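Long-range contact in CTD kinase subunit gamma (Schizosaccharomyces pombe, PDB 5CE7), which is the gamma subunit of the CTD kinase complex, which probably hyperphosphorylates the C-terminal repeat domain of RNA polymerase II during transcriptional elongation: residues Ala96-Ala101 and Glu135-Ala140. Sequence-based numbering, arbitrary orientation.
Sequences APIGAA and EAHEQA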
# COMPACT_ATOMS: atom_id res chain seq x y z
N ALA A 96 -9.92 4.01 3.62
CA ALA A 96 -11.27 4.48 3.35
C ALA A 96 -12.27 3.81 4.29
O ALA A 96 -13.07 2.97 3.87
CB ALA A 96 -11.65 4.17 1.90
N PRO A 97 -12.23 4.19 5.58
CA PRO A 97 -13.12 3.58 6.58
C PRO A 97 -14.56 4.09 6.47
O PRO A 97 -14.84 5.01 5.70
CB PRO A 97 -12.51 4.05 7.90
CG PRO A 97 -11.89 5.38 7.56
CD PRO A 97 -11.31 5.17 6.18
N ILE A 98 -15.47 3.50 7.25
CA ILE A 98 -16.82 4.01 7.37
C ILE A 98 -16.76 5.46 7.84
O ILE A 98 -15.85 5.85 8.57
CB ILE A 98 -17.66 3.17 8.38
CG1 ILE A 98 -19.14 3.56 8.33
CG2 ILE A 98 -17.13 3.35 9.79
CD1 ILE A 98 -19.86 3.06 7.13
N GLY A 99 -17.72 6.28 7.41
CA GLY A 99 -17.72 7.69 7.75
C GLY A 99 -17.26 8.55 6.59
O GLY A 99 -17.12 8.08 5.47
N ALA A 100 -17.01 9.82 6.87
CA ALA A 100 -16.73 10.80 5.82
C ALA A 100 -15.40 10.59 5.10
O ALA A 100 -15.26 10.98 3.94
CB ALA A 100 -16.83 12.23 6.38
N ALA A 101 -14.41 10.00 5.77
CA ALA A 101 -13.11 9.78 5.11
C ALA A 101 -13.22 8.76 3.99
O ALA A 101 -12.46 8.81 3.02
CB ALA A 101 -12.03 9.36 6.12
N GLU A 135 -17.47 1.31 -1.78
CA GLU A 135 -18.80 1.84 -2.02
C GLU A 135 -19.58 1.97 -0.72
O GLU A 135 -20.19 3.00 -0.45
CB GLU A 135 -19.56 0.98 -3.05
CG GLU A 135 -20.99 1.42 -3.27
CD GLU A 135 -21.10 2.83 -3.85
OE1 GLU A 135 -20.10 3.34 -4.38
OE2 GLU A 135 -22.20 3.42 -3.76
N ALA A 136 -19.56 0.92 0.10
CA ALA A 136 -20.22 0.97 1.41
C ALA A 136 -19.71 2.14 2.26
O ALA A 136 -20.50 2.84 2.90
CB ALA A 136 -20.01 -0.35 2.17
N HIS A 137 -18.41 2.37 2.25
CA HIS A 137 -17.81 3.44 3.04
C HIS A 137 -17.94 4.84 2.42
O HIS A 137 -17.83 5.86 3.11
CB HIS A 137 -16.35 3.11 3.38
CG HIS A 137 -16.21 1.93 4.30
ND1 HIS A 137 -14.98 1.42 4.68
CD2 HIS A 137 -17.14 1.17 4.92
CE1 HIS A 137 -15.17 0.40 5.50
NE2 HIS A 137 -16.47 0.22 5.66
N GLU A 138 -18.19 4.90 1.11
CA GLU A 138 -18.51 6.18 0.49
C GLU A 138 -19.93 6.59 0.87
O GLU A 138 -20.21 7.76 1.15
CB GLU A 138 -18.35 6.12 -1.04
CG GLU A 138 -18.87 7.37 -1.76
CD GLU A 138 -18.75 7.32 -3.28
OE1 GLU A 138 -18.05 6.45 -3.82
OE2 GLU A 138 -19.36 8.17 -3.95
N GLN A 139 -20.84 5.62 0.90
CA GLN A 139 -22.24 5.93 1.12
C GLN A 139 -22.58 6.19 2.58
O GLN A 139 -23.52 6.92 2.89
CB GLN A 139 -23.15 4.83 0.55
CG GLN A 139 -22.93 4.53 -0.94
CD GLN A 139 -23.06 5.75 -1.84
OE1 GLN A 139 -23.62 6.78 -1.44
NE2 GLN A 139 -22.55 5.65 -3.06
N ALA A 140 -21.80 5.62 3.49
CA ALA A 140 -22.05 5.77 4.92
C ALA A 140 -20.76 6.03 5.71
O ALA A 140 -19.64 5.82 5.23
CB ALA A 140 -22.78 4.54 5.46
OXT ALA A 140 -20.82 6.44 6.86
O HOH W 1 -19.36 8.64 3.44
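The imidazole of His137 lies against the backbone of the loop Ala96-Gly99. Ile98 N sits over the centre of one ring face, 3.3 Å above its plane. Ala96 O meets the ring at its edge, in plane. There His137 ND1 donates a short hydrogen bond to Ala96 O (2.6 Å), on a carbonyl lone pair, with an N-H...O angle of 153°. This bond fixes the rotation of the ring. The CB bond of His137 points toward the loop, and with CG beside the backbone N (chi1 -67°) the ring lies flat under Ile98 N. With an alanine here, Ala96 O would probably lose this donor and Ile98 N the ring beneath it.

Further along, Gly99 N donates to the carboxylate that ends this construct, at 2.9 Å to Ala140 O. A second, weak bond from Gly99 N reaches Ala140 OXT. The chi1 of Ile98 (-170°) carries CG1 across to this end, where CD1 packs on Ala140 CB at 3.7 Å. A water lies between Gly99 O and Glu138 O, close enough to hydrogen-bond to each.

This surface contact belongs to the noncanonical CID of Ctk3, a right-handed superhelix in the N-terminal part of the protein. It ties the last turn of helix 124-139 to the connection between helices 88-95 and 100-118. Glu135 and Glu138 form salt bridges with Arg110 of helix 100-118, while Pro97 and Ala101 touch Phe54 of helix 54-73.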